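Local coordinates for iron-binding protein (Staphylococcus epidermidis, PDB 4M7O) that probably binds an iron complex outside the membrane as the solute-binding component of an ABC-type uptake system, at residues M165-K170 with T180-M185; Q114-T119 with P262-G267. One frame throughout, in Å; residues are numbered along the deposited sequence.

Contact 1. Residues M165-K170 with T180-M185; sequences MEVSSK and TFFNDM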
loop_
_atom_site.group_PDB
_atom_site.type_symbol
_atom_site.label_atom_id
_atom_site.label_comp_id
_atom_site.label_asym_id
_atom_site.label_seq_id
_atom_site.Cartn_x
_atom_site.Cartn_y
_atom_site.Cartn_z
HETATM N N MSE A 165 5.206 7.451 -12.723
HETATM C CA MSE A 165 5.353 6.378 -11.746
HETATM C C MSE A 165 5.650 5.104 -12.515
HETATM O O MSE A 165 4.825 4.633 -13.308
HETATM C CB MSE A 165 4.061 6.191 -10.949
HETATM C CG MSE A 165 3.526 7.444 -10.285
HETATM SE SE MSE A 165 4.591 8.047 -8.766
HETATM C CE MSE A 165 4.509 6.436 -7.684
ATOM N N GLU A 166 6.831 4.548 -12.304
ATOM C CA GLU A 166 7.191 3.315 -12.979
ATOM C C GLU A 166 6.939 2.144 -12.039
ATOM O O GLU A 166 7.667 1.975 -11.049
ATOM C CB GLU A 166 8.662 3.363 -13.379
ATOM C CG GLU A 166 9.114 2.145 -14.157
ATOM C CD GLU A 166 10.428 2.378 -14.863
ATOM O OE1 GLU A 166 10.776 3.558 -15.124
ATOM O OE2 GLU A 166 11.113 1.382 -15.176
ATOM N N VAL A 167 5.905 1.345 -12.306
ATOM C CA VAL A 167 5.547 0.285 -11.344
ATOM C C VAL A 167 6.023 -1.103 -11.759
ATOM O O VAL A 167 5.914 -2.057 -11.004
ATOM C CB VAL A 167 4.042 0.236 -11.030
ATOM C CG1 VAL A 167 3.586 1.569 -10.478
ATOM C CG2 VAL A 167 3.235 -0.150 -12.275
ATOM N N SER A 168 6.549 -1.211 -12.971
ATOM C CA SER A 168 7.189 -2.444 -13.402
ATOM C C SER A 168 8.050 -2.070 -14.588
ATOM O O SER A 168 7.788 -1.060 -15.253
ATOM C CB SER A 168 6.143 -3.499 -13.780
ATOM O OG SER A 168 6.739 -4.781 -13.895
ATOM N N SER A 169 9.090 -2.852 -14.866
ATOM C CA SER A 169 10.045 -2.410 -15.893
ATOM C C SER A 169 10.499 -3.500 -16.850
ATOM O O SER A 169 11.028 -3.211 -17.919
ATOM C CB SER A 169 11.261 -1.769 -15.223
ATOM O OG SER A 169 11.911 -2.694 -14.372
ATOM N N LYS A 170 10.314 -4.760 -16.472
ATOM C CA LYS A 170 10.866 -5.833 -17.288
ATOM C C LYS A 170 9.870 -6.963 -17.509
ATOM O O LYS A 170 9.267 -7.452 -16.551
ATOM C CB LYS A 170 12.159 -6.364 -16.658
ATOM C CG LYS A 170 12.946 -7.261 -17.584
ATOM C CD LYS A 170 14.163 -7.881 -16.908
ATOM C CE LYS A 170 14.899 -8.805 -17.883
ATOM N NZ LYS A 170 15.826 -9.761 -17.208
ATOM N N THR A 180 -5.524 4.548 -8.990
ATOM C CA THR A 180 -4.462 3.835 -8.281
ATOM C C THR A 180 -4.065 4.603 -7.041
ATOM O O THR A 180 -4.272 5.818 -6.957
ATOM C CB THR A 180 -3.207 3.643 -9.138
ATOM O OG1 THR A 180 -2.687 4.932 -9.497
ATOM C CG2 THR A 180 -3.516 2.810 -10.404
ATOM N N PHE A 181 -3.473 3.889 -6.092
ATOM C CA PHE A 181 -3.041 4.491 -4.848
ATOM C C PHE A 181 -1.966 5.524 -5.125
ATOM O O PHE A 181 -2.006 6.632 -4.589
ATOM C CB PHE A 181 -2.550 3.421 -3.868
ATOM C CG PHE A 181 -2.845 3.748 -2.430
ATOM C CD1 PHE A 181 -2.537 4.990 -1.913
ATOM C CD2 PHE A 181 -3.471 2.831 -1.608
ATOM C CE1 PHE A 181 -2.810 5.306 -0.592
ATOM C CE2 PHE A 181 -3.755 3.146 -0.284
ATOM C CZ PHE A 181 -3.422 4.391 0.218
ATOM N N PHE A 182 -1.013 5.184 -5.982
ATOM C CA PHE A 182 0.027 6.149 -6.320
ATOM C C PHE A 182 -0.552 7.400 -6.962
ATOM O O PHE A 182 -0.013 8.490 -6.770
ATOM C CB PHE A 182 1.087 5.522 -7.221
ATOM C CG PHE A 182 1.786 4.349 -6.593
ATOM C CD1 PHE A 182 2.293 4.446 -5.308
ATOM C CD2 PHE A 182 1.920 3.147 -7.275
ATOM C CE1 PHE A 182 2.929 3.361 -4.701
ATOM C CE2 PHE A 182 2.557 2.059 -6.678
ATOM C CZ PHE A 182 3.064 2.171 -5.393
ATOM N N ASN A 183 -1.641 7.261 -7.719
ATOM C CA ASN A 183 -2.218 8.440 -8.365
ATOM C C ASN A 183 -2.920 9.331 -7.361
ATOM O O ASN A 183 -2.832 10.551 -7.453
ATOM C CB ASN A 183 -3.169 8.092 -9.512
ATOM C CG ASN A 183 -3.781 9.325 -10.146
ATOM O OD1 ASN A 183 -3.149 9.989 -10.971
ATOM N ND2 ASN A 183 -5.016 9.642 -9.760
ATOM N N ASP A 184 -3.606 8.723 -6.396
ATOM C CA ASP A 184 -4.303 9.517 -5.391
ATOM C C ASP A 184 -3.306 10.288 -4.540
ATOM O O ASP A 184 -3.554 11.444 -4.171
ATOM C CB ASP A 184 -5.196 8.652 -4.506
ATOM C CG ASP A 184 -6.027 9.483 -3.543
ATOM O OD1 ASP A 184 -6.616 10.493 -3.980
ATOM O OD2 ASP A 184 -6.085 9.138 -2.346
HETATM N N MSE A 185 -2.170 9.659 -4.244
HETATM C CA MSE A 185 -1.127 10.332 -3.468
HETATM C C MSE A 185 -0.621 11.566 -4.215
HETATM O O MSE A 185 -0.550 12.655 -3.645
HETATM C CB MSE A 185 0.017 9.374 -3.124
HETATM C CG MSE A 185 -0.397 8.236 -2.204
HETATM SE SE MSE A 185 1.132 7.162 -1.639
HETATM C CE MSE A 185 0.698 5.518 -2.557
#
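Selenomethionine Met165 and Val167 meet the single ring of Phe182, both obliquely and from the same side of its plane. The packed part is small and wholly apolar. The Met165 methyl CE lies 3.6 Å from Phe182 CB and reaches on to CG and CD1. It gets there because the chain folds back twice, at chi2 (-71°) and at chi3 (-57°). On the CD2-CE2 flank, Val167 CG1 stands 3.9 Å from Phe182 CD2 and nearly as close to CE2. The Phe182 ring lies between the two backbones, with Met165 CA 7.6 Å from Phe182 CA.

The other side is loose. Past Val167 the segment runs off from the helix, and the exposed Lys170 takes no part. Glu166, which alternates with the two contact residues, is instead bound by Arg235 and Tyr228.

Thr180 begins the helix as its N-cap, with OG1 accepting from Asn183 N at 3.1 Å. Val167 and Ser168 form a classic beta bulge opposite Tyr174, and Trp201 touches both Val167 and Thr180. The contact packs helix 181-188 on the mixed sheet, probably the core of one lobe of this periplasmic-binding-protein fold, while Phe181 and Met185 turn to helix 264-275.

Contact 2. Residues Q114-T119 with P262-G267; sequences QSIDET and PRIDEG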
loop_
_atom_site.group_PDB
_atom_site.type_symbol
_atom_site.label_atom_id
_atom_site.label_comp_id
_atom_site.label_asym_id
_atom_site.label_seq_id
_atom_site.Cartn_x
_atom_site.Cartn_y
_atom_site.Cartn_z
ATOM N N GLN A 114 -7.397 1.619 -2.839
ATOM C CA GLN A 114 -6.557 2.255 -3.852
ATOM C C GLN A 114 -6.569 3.785 -3.754
ATOM O O GLN A 114 -6.277 4.473 -4.722
ATOM C CB GLN A 114 -6.960 1.795 -5.255
ATOM C CG GLN A 114 -6.463 0.381 -5.624
ATOM C CD GLN A 114 -4.931 0.244 -5.601
ATOM O OE1 GLN A 114 -4.197 1.002 -6.271
ATOM N NE2 GLN A 114 -4.445 -0.736 -4.835
ATOM N N SER A 115 -6.904 4.298 -2.572
ATOM C CA SER A 115 -6.829 5.726 -2.279
ATOM C C SER A 115 -6.735 5.942 -0.771
ATOM O O SER A 115 -6.894 5.011 0.005
ATOM C CB SER A 115 -8.066 6.448 -2.789
ATOM O OG SER A 115 -9.166 6.122 -1.966
ATOM N N ILE A 116 -6.489 7.176 -0.354
ATOM C CA ILE A 116 -6.421 7.475 1.069
ATOM C C ILE A 116 -7.807 7.334 1.697
ATOM O O ILE A 116 -7.954 6.747 2.765
ATOM C CB ILE A 116 -5.852 8.887 1.302
ATOM C CG1 ILE A 116 -4.393 8.940 0.844
ATOM C CG2 ILE A 116 -5.969 9.292 2.749
ATOM C CD1 ILE A 116 -3.819 10.346 0.789
ATOM N N ASP A 117 -8.828 7.861 1.029
ATOM C CA ASP A 117 -10.189 7.763 1.548
ATOM C C ASP A 117 -10.690 6.317 1.669
ATOM O O ASP A 117 -11.469 6.004 2.567
ATOM C CB ASP A 117 -11.155 8.610 0.722
ATOM C CG ASP A 117 -11.119 10.081 1.117
ATOM O OD1 ASP A 117 -11.803 10.441 2.102
ATOM O OD2 ASP A 117 -10.402 10.873 0.458
ATOM N N GLU A 118 -10.241 5.443 0.773
ATOM C CA GLU A 118 -10.657 4.055 0.808
ATOM C C GLU A 118 -9.955 3.357 1.959
ATOM O O GLU A 118 -10.482 2.417 2.540
ATOM C CB GLU A 118 -10.351 3.365 -0.524
ATOM C CG GLU A 118 -11.378 3.642 -1.621
ATOM C CD GLU A 118 -10.920 3.164 -2.988
ATOM O OE1 GLU A 118 -11.263 3.825 -3.995
ATOM O OE2 GLU A 118 -10.218 2.129 -3.057
ATOM N N THR A 119 -8.756 3.830 2.288
ATOM C CA THR A 119 -8.031 3.308 3.435
ATOM C C THR A 119 -8.820 3.608 4.710
ATOM O O THR A 119 -8.999 2.726 5.556
ATOM C CB THR A 119 -6.627 3.917 3.526
ATOM O OG1 THR A 119 -5.888 3.570 2.349
ATOM C CG2 THR A 119 -5.891 3.402 4.763
ATOM N N PRO A 262 -2.420 2.479 9.140
ATOM C CA PRO A 262 -2.405 3.720 9.914
ATOM C C PRO A 262 -1.172 4.583 9.662
ATOM O O PRO A 262 -1.179 5.740 10.080
ATOM C CB PRO A 262 -2.387 3.219 11.362
ATOM C CG PRO A 262 -2.993 1.838 11.282
ATOM C CD PRO A 262 -2.442 1.295 10.011
ATOM N N ARG A 263 -0.140 4.054 9.007
ATOM C CA ARG A 263 1.066 4.850 8.766
ATOM C C ARG A 263 1.181 5.385 7.328
ATOM O O ARG A 263 2.280 5.702 6.870
ATOM C CB ARG A 263 2.324 4.065 9.186
ATOM C CG ARG A 263 2.359 3.669 10.680
ATOM C CD ARG A 263 3.587 2.817 11.017
ATOM N NE ARG A 263 3.577 1.536 10.305
ATOM C CZ ARG A 263 4.642 0.984 9.726
ATOM N NH1 ARG A 263 5.821 1.588 9.780
ATOM N NH2 ARG A 263 4.528 -0.178 9.097
ATOM N N ILE A 264 0.052 5.522 6.632
ATOM C CA ILE A 264 0.061 6.076 5.274
ATOM C C ILE A 264 0.661 7.466 5.174
ATOM O O ILE A 264 1.118 7.865 4.099
ATOM C CB ILE A 264 -1.342 6.211 4.654
ATOM C CG1 ILE A 264 -2.364 6.579 5.721
ATOM C CG2 ILE A 264 -1.733 4.961 3.892
ATOM C CD1 ILE A 264 -3.703 6.957 5.151
ATOM N N ASP A 265 0.617 8.231 6.264
ATOM C CA ASP A 265 1.176 9.579 6.230
ATOM C C ASP A 265 2.683 9.513 5.979
ATOM O O ASP A 265 3.248 10.368 5.293
ATOM C CB ASP A 265 0.878 10.338 7.526
ATOM C CG ASP A 265 1.605 9.751 8.726
ATOM O OD1 ASP A 265 1.278 8.615 9.109
ATOM O OD2 ASP A 265 2.497 10.425 9.288
ATOM N N GLU A 266 3.327 8.484 6.517
ATOM C CA GLU A 266 4.756 8.315 6.320
ATOM C C GLU A 266 5.050 8.013 4.848
ATOM O O GLU A 266 5.973 8.586 4.263
ATOM C CB GLU A 266 5.293 7.242 7.270
ATOM C CG GLU A 266 4.981 7.564 8.736
ATOM C CD GLU A 266 5.320 6.433 9.702
ATOM O OE1 GLU A 266 5.872 5.402 9.249
ATOM O OE2 GLU A 266 5.031 6.579 10.917
ATOM N N GLY A 267 4.247 7.150 4.237
ATOM C CA GLY A 267 4.378 6.871 2.817
ATOM C C GLY A 267 4.156 8.114 1.976
ATOM O O GLY A 267 4.936 8.400 1.063
#
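Ile264 reaches with its CD1 methyl to two side chains on one flank of helix 116-129, Ile116 and Thr119. The two isoleucines pass each other at a slant, and Ile116 offers its CG2 branch, 4.0 Å from Ile264 CD1. Thr119 is set differently. It meets Ile264 tip to tip, with CG2 at 4.2 Å from the same CD1. The Ile264 methyl therefore lies against two methyl groups one helical turn apart.

The torsions sort the branches. In Thr119 the methyl CG2 lies anti to the backbone N and faces Ile264. The hydroxyl OG1 lies beside that N (chi1 -61°) and turns back to its own helix. There it donates to Ser115 O at 2.9 Å. Ser115 O also accepts from Thr119 N, and the two donors approach from opposite faces of the carbonyl plane. The hydrogen bond helps to hold the rotation of Thr119 and leaves its methyl directed at the contact.

The helix start is held as well. Ser115 is the N-cap, and its OG accepts from Glu118 N at 3.0 Å. Glu118 OE2 returns to Gln114 N along a nearly straight bond (174°), met from above the carboxylate plane.

On the other side, Arg263 is the N-cap residue of helix 264-275. Its side chain leaves the contact for a salt bridge with Glu34 and a cation-pi contact with Tyr54. Ile264 also touches Phe181 and lies on Thr143 and Val147 of helix 133-152, the long helix that probably joins the two lobes, as in helix-linked binding proteins.

All three touching residues are buried, and they meet through methyl groups. The joint between the two helix starts thus rests on van der Waals and hydrophobic packing, while the polar groups of Thr119, Ser115 and Arg263 are bound outside it.

Overall arrangement
From the N terminus the chain first builds the parallel sheet that ends with strand 106-110. Segment 114-119 follows and starts helix 116-129. After helix 133-152 the chain enters the mixed sheet, where contact 1 closes a short loop between 165-170 and 180-185. Contact 2 closes a much longer one when 262-267 returns to 114-119. Contact 1 is nested inside that loop. Their centres are about 15 Å apart, yet they touch: Ile116 N probably bonds to Asp184 OD2, and Phe181 N to Gln114 OE1. Helix 181-188 thus connects the mixed sheet to the paired starts of helices 116-129 and 264-275.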